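Local coordinates for cell cycle regulatory protein GcrA (Caulobacter crescentus, PDB 5YIU) that activates transcription in the control of the Caulobacter cell cycle, the piece here being its DNA-binding domain, at residues D9-T14 against G33-N38; S13-L18 against I41-R46. One frame throughout, in Å; residues are numbered along the deposited sequence. Where two conformers were deposited one is given.

Contact 1: residues D9-T14 against G33-N38; sequences DERVST and GGVTRN
R11 reaches from helix 9-21 to the chain between the two later helices and gives a hydrogen bond from NH1 to the carbonyl O of G33, 2.9 Å long. The bond is close to straight, with an N-H...O angle of 168°. It is also in line at the acceptor, since NH1 lies nearly on the extension of the C=O bond, and the oxygen is only 7° out of the guanidinium plane, so the group meets it edge-on. NH2 of the same guanidinium donates to the carbonyl O of L32. Two consecutive carbonyls at the end of helix 25-32 are therefore held by one side chain, which fixes the turn of its planar group. A bend at chi3 (73°) brings the nitrogens round to them.

Beyond this bond there is one van der Waals contact: CG1 of V35 comes obliquely to within 3.7 Å of NH1 of R11, and V35 also packs on V40. The two segments bury 92 Å² together, most of it on R11. A leucine in place of R11 would probably leave the carbonyls of G33 and L32 without these donors and the chain after helix 25-32 less firmly tied to helix 9-21.

G33 is the first residue to leave helical angles, and its positive phi and extended psi would press a CB against the preceding carbonyl O. T36 then N-caps the next helix, OG1 accepting from N of A39. Such a turn between the second and third helices, the latter probably the recognition helix, is characteristic of a helix-turn-helix domain.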
loop_
_atom_site.group_PDB
_atom_site.type_symbol
_atom_site.label_atom_id
_atom_site.label_comp_id
_atom_site.label_asym_id
_atom_site.label_seq_id
_atom_site.Cartn_x
_atom_site.Cartn_y
_atom_site.Cartn_z
ATOM N N ASP A 9 -3.323 4.449 9.719
ATOM C CA ASP A 9 -4.708 4.425 9.274
ATOM C C ASP A 9 -4.863 5.131 7.936
ATOM O O ASP A 9 -5.607 4.668 7.073
ATOM C CB ASP A 9 -5.630 5.068 10.308
ATOM C CG ASP A 9 -5.781 4.231 11.556
ATOM O OD1 ASP A 9 -5.296 3.077 11.574
ATOM O OD2 ASP A 9 -6.390 4.728 12.525
ATOM N N GLU A 10 -4.155 6.239 7.744
ATOM C CA GLU A 10 -4.269 6.962 6.487
ATOM C C GLU A 10 -3.690 6.171 5.315
ATOM O O GLU A 10 -4.253 6.151 4.228
ATOM C CB GLU A 10 -3.616 8.347 6.571
ATOM C CG GLU A 10 -3.878 9.197 5.332
ATOM C CD GLU A 10 -3.126 10.511 5.336
ATOM O OE1 GLU A 10 -2.490 10.837 6.360
ATOM O OE2 GLU A 10 -3.172 11.218 4.307
ATOM N N ARG A 11 -2.550 5.529 5.527
ATOM C CA ARG A 11 -1.921 4.785 4.450
ATOM C C ARG A 11 -2.761 3.572 4.064
ATOM O O ARG A 11 -2.899 3.254 2.887
ATOM C CB ARG A 11 -0.492 4.403 4.827
ATOM C CG ARG A 11 0.439 5.614 4.808
ATOM C CD ARG A 11 1.803 5.318 5.391
ATOM N NE ARG A 11 2.599 4.503 4.492
ATOM C CZ ARG A 11 3.361 4.987 3.516
ATOM N NH1 ARG A 11 4.051 4.166 2.740
ATOM N NH2 ARG A 11 3.434 6.290 3.310
ATOM N N VAL A 12 -3.373 2.940 5.059
ATOM C CA VAL A 12 -4.271 1.817 4.818
ATOM C C VAL A 12 -5.517 2.273 4.058
ATOM O O VAL A 12 -5.923 1.636 3.095
ATOM C CB VAL A 12 -4.649 1.108 6.136
ATOM C CG1 VAL A 12 -5.730 0.072 5.902
ATOM C CG2 VAL A 12 -3.408 0.450 6.759
ATOM N N SER A 13 -6.113 3.377 4.486
ATOM C CA SER A 13 -7.297 3.898 3.815
ATOM C C SER A 13 -7.001 4.248 2.361
ATOM O O SER A 13 -7.801 3.939 1.470
ATOM C CB SER A 13 -7.834 5.115 4.565
ATOM O OG SER A 13 -8.923 5.711 3.875
ATOM N N THR A 14 -5.863 4.877 2.118
ATOM C CA THR A 14 -5.445 5.214 0.768
ATOM C C THR A 14 -5.210 3.965 -0.082
ATOM O O THR A 14 -5.663 3.880 -1.225
ATOM C CB THR A 14 -4.173 6.066 0.807
ATOM O OG1 THR A 14 -4.474 7.324 1.426
ATOM C CG2 THR A 14 -3.617 6.308 -0.587
ATOM N N GLY A 33 4.504 6.301 -1.324
ATOM C CA GLY A 33 5.880 6.699 -1.087
ATOM C C GLY A 33 6.569 5.834 -0.050
ATOM O O GLY A 33 5.934 5.371 0.900
ATOM N N GLY A 34 7.870 5.615 -0.231
ATOM C CA GLY A 34 8.671 4.892 0.741
ATOM C C GLY A 34 8.308 3.431 0.959
ATOM O O GLY A 34 8.636 2.856 1.988
ATOM N N VAL A 35 7.626 2.827 -0.006
ATOM C CA VAL A 35 7.228 1.427 0.098
ATOM C C VAL A 35 7.282 0.833 -1.307
ATOM O O VAL A 35 7.094 1.548 -2.294
ATOM C CB VAL A 35 5.801 1.299 0.726
ATOM C CG1 VAL A 35 4.742 1.946 -0.168
ATOM C CG2 VAL A 35 5.436 -0.145 1.024
ATOM N N THR A 36 7.581 -0.459 -1.410
ATOM C CA THR A 36 7.694 -1.095 -2.717
ATOM C C THR A 36 6.403 -1.734 -3.189
ATOM O O THR A 36 5.468 -1.959 -2.421
ATOM C CB THR A 36 8.736 -2.217 -2.713
ATOM O OG1 THR A 36 8.320 -3.230 -1.795
ATOM C CG2 THR A 36 10.115 -1.690 -2.333
ATOM N N ARG A 37 6.383 -2.043 -4.477
ATOM C CA ARG A 37 5.290 -2.757 -5.105
ATOM C C ARG A 37 4.956 -4.054 -4.361
ATOM O O ARG A 37 3.795 -4.315 -4.022
ATOM C CB ARG A 37 5.682 -3.059 -6.545
ATOM C CG ARG A 37 4.695 -3.897 -7.275
ATOM C CD ARG A 37 5.155 -4.195 -8.683
ATOM N NE ARG A 37 4.079 -4.874 -9.386
ATOM C CZ ARG A 37 3.857 -6.180 -9.318
ATOM N NH1 ARG A 37 4.653 -6.949 -8.606
ATOM N NH2 ARG A 37 2.841 -6.717 -9.973
ATOM N N ASN A 38 5.970 -4.863 -4.083
ATOM C CA ASN A 38 5.724 -6.133 -3.422
ATOM C C ASN A 38 5.206 -5.973 -2.000
ATOM O O ASN A 38 4.407 -6.788 -1.537
ATOM C CB ASN A 38 6.984 -6.999 -3.431
ATOM C CG ASN A 38 7.279 -7.586 -4.800
ATOM O OD1 ASN A 38 6.510 -7.407 -5.747
ATOM N ND2 ASN A 38 8.400 -8.289 -4.909
#

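Contact 2: residues S13-L18 against I41-R46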
loop_
_atom_site.group_PDB
_atom_site.type_symbol
_atom_site.label_atom_id
_atom_site.label_comp_id
_atom_site.label_asym_id
_atom_site.label_seq_id
_atom_site.Cartn_x
_atom_site.Cartn_y
_atom_site.Cartn_z
ATOM N N SER A 13 -6.113 3.377 4.486
ATOM C CA SER A 13 -7.297 3.898 3.815
ATOM C C SER A 13 -7.001 4.248 2.361
ATOM O O SER A 13 -7.801 3.939 1.470
ATOM C CB SER A 13 -7.834 5.115 4.565
ATOM O OG SER A 13 -8.923 5.711 3.875
ATOM N N THR A 14 -5.863 4.877 2.118
ATOM C CA THR A 14 -5.445 5.214 0.768
ATOM C C THR A 14 -5.210 3.965 -0.082
ATOM O O THR A 14 -5.663 3.880 -1.225
ATOM C CB THR A 14 -4.173 6.066 0.807
ATOM O OG1 THR A 14 -4.474 7.324 1.426
ATOM C CG2 THR A 14 -3.617 6.308 -0.587
ATOM N N LEU A 15 -4.499 2.989 0.472
ATOM C CA LEU A 15 -4.237 1.758 -0.263
ATOM C C LEU A 15 -5.542 1.084 -0.654
ATOM O O LEU A 15 -5.715 0.645 -1.801
ATOM C CB LEU A 15 -3.377 0.814 0.581
ATOM C CG LEU A 15 -3.035 -0.547 -0.046
ATOM C CD1 LEU A 15 -1.659 -1.026 0.419
ATOM C CD2 LEU A 15 -4.079 -1.590 0.311
ATOM N N LYS A 16 -6.452 0.993 0.308
ATOM C CA LYS A 16 -7.726 0.327 0.088
ATOM C C LYS A 16 -8.527 1.008 -1.021
ATOM O O LYS A 16 -8.996 0.339 -1.948
ATOM C CB LYS A 16 -8.515 0.286 1.393
ATOM C CG LYS A 16 -9.882 -0.348 1.288
ATOM C CD LYS A 16 -10.567 -0.314 2.641
ATOM C CE LYS A 16 -12.056 -0.527 2.498
ATOM N NZ LYS A 16 -12.758 -0.447 3.808
ATOM N N LYS A 17 -8.668 2.329 -0.948
ATOM C CA LYS A 17 -9.420 3.072 -1.956
ATOM C C LYS A 17 -8.813 2.910 -3.344
ATOM O O LYS A 17 -9.517 2.624 -4.312
ATOM C CB LYS A 17 -9.485 4.557 -1.588
ATOM C CG LYS A 17 -10.391 4.879 -0.412
ATOM C CD LYS A 17 -10.205 6.323 0.045
ATOM C CE LYS A 17 -11.280 6.736 1.051
ATOM N NZ LYS A 17 -11.235 8.196 1.361
ATOM N N LEU A 18 -7.502 3.085 -3.439
ATOM C CA LEU A 18 -6.817 2.993 -4.721
ATOM C C LEU A 18 -6.859 1.583 -5.299
ATOM O O LEU A 18 -6.988 1.396 -6.514
ATOM C CB LEU A 18 -5.379 3.493 -4.607
ATOM C CG LEU A 18 -5.231 4.967 -4.224
ATOM C CD1 LEU A 18 -3.758 5.361 -4.213
ATOM C CD2 LEU A 18 -6.046 5.884 -5.148
ATOM N N ILE A 41 1.558 -5.332 -2.290
ATOM C CA ILE A 41 0.868 -6.596 -2.541
ATOM C C ILE A 41 0.678 -7.392 -1.249
ATOM O O ILE A 41 -0.415 -7.887 -0.966
ATOM C CB ILE A 41 1.606 -7.446 -3.601
ATOM C CG1 ILE A 41 1.474 -6.773 -4.974
ATOM C CG2 ILE A 41 1.058 -8.877 -3.631
ATOM C CD1 ILE A 41 2.361 -7.378 -6.069
ATOM N N GLY A 42 1.727 -7.484 -0.441
ATOM C CA GLY A 42 1.602 -8.181 0.820
ATOM C C GLY A 42 0.522 -7.598 1.711
ATOM O O GLY A 42 -0.227 -8.337 2.368
ATOM N N LYS A 43 0.452 -6.272 1.773
ATOM C CA LYS A 43 -0.563 -5.614 2.591
ATOM C C LYS A 43 -1.976 -5.851 2.057
ATOM O O LYS A 43 -2.896 -6.087 2.837
ATOM C CB LYS A 43 -0.262 -4.116 2.714
ATOM C CG LYS A 43 -1.214 -3.349 3.617
ATOM C CD LYS A 43 -1.225 -3.893 5.033
ATOM C CE LYS A 43 -2.006 -2.976 5.954
ATOM N NZ LYS A 43 -2.072 -3.528 7.341
ATOM N N VAL A 44 -2.154 -5.764 0.737
ATOM C CA VAL A 44 -3.431 -6.114 0.109
ATOM C C VAL A 44 -3.849 -7.526 0.519
ATOM O O VAL A 44 -5.011 -7.773 0.866
ATOM C CB VAL A 44 -3.324 -6.032 -1.420
ATOM C CG1 VAL A 44 -4.526 -6.686 -2.085
ATOM C CG2 VAL A 44 -3.176 -4.577 -1.874
ATOM N N HIS A 45 -2.892 -8.441 0.500
ATOM C CA HIS A 45 -3.147 -9.791 0.954
ATOM C C HIS A 45 -3.601 -9.847 2.414
ATOM O O HIS A 45 -4.594 -10.495 2.740
ATOM C CB HIS A 45 -1.901 -10.650 0.758
ATOM C CG HIS A 45 -2.113 -12.091 1.083
ATOM N ND1 HIS A 45 -1.556 -12.697 2.189
ATOM C CD2 HIS A 45 -2.837 -13.047 0.453
ATOM C CE1 HIS A 45 -1.919 -13.968 2.219
ATOM N NE2 HIS A 45 -2.697 -14.205 1.178
ATOM N N ARG A 46 -2.884 -9.169 3.301
ATOM C CA ARG A 46 -3.254 -9.200 4.721
ATOM C C ARG A 46 -4.605 -8.540 5.013
ATOM O O ARG A 46 -5.295 -8.913 5.965
ATOM C CB ARG A 46 -2.138 -8.606 5.587
ATOM C CG ARG A 46 -0.839 -9.393 5.479
ATOM C CD ARG A 46 0.147 -9.071 6.579
ATOM N NE ARG A 46 0.559 -7.666 6.634
ATOM C CZ ARG A 46 1.455 -7.096 5.832
ATOM N NH1 ARG A 46 1.763 -5.817 6.020
ATOM N NH2 ARG A 46 2.023 -7.781 4.847
#
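L15 supplies both methyl groups with which helix 9-21 meets helix 37-47 here. CD2 faces CG2 of V44 at 3.8 Å, an apolar contact between two buried side chains. CD1, the other branch, lies against the aliphatic root of K43, 4.0 Å from CG and almost as close to CB. The fork of the leucine thus spans two consecutive residues of the opposing helix. No hydrogen bond or salt bridge crosses between the segments; the 117 Å² they bury comes chiefly from L15, with K43 and V44 contributing similar, smaller shares. With CG anti to the backbone N (chi1 179°), the side chain extends across the gap between the helices; its chi2 of 148° departs from a staggered value, yet neither methyl is pressed unusually close to its partner.

These residues join the first and third helices of a three-helix, helix-turn-helix domain, with helix 25-32 between them in sequence. L15 also packs on V40 and L47, which precede and follow segment 41-46 on helix 37-47, while V44 reaches W19 on helix 9-21, so the contact belongs to a longer apolar seam. W7, ahead of the first helix, touches L15, K43 and R46.

The polar part of K43 is handled differently from its root. Its CB starts toward helix 9-21, but the chain bends at chi2 (59°) and carries NZ away from segment 13-18, leaving carbon alone to meet the leucine. Along helix 37-47, the guanidinium of R46 lies beside this root, with CA of K43 3.9 Å above one face and offset toward the rim.

In the fold
Contacts 1 and 2 start from the same helix, 9-21, and share S13 and T14, with centres about 7 Å apart. Contact 2 is the buried one: two of its three touching residues are buried, and carbon meets carbon between helices. Contact 1 is a surface contact, none of its three touching residues being buried, and depends on a directional bond from a charged side chain to backbone. Its second segment holds the turn and the start of helix 37-47, whose later turns serve contact 2. The two join through V12 CG2, 3.8 Å from K43 CE. Contact 1 ties the first helix to the turn ahead of the third, contact 2 to the body of the third.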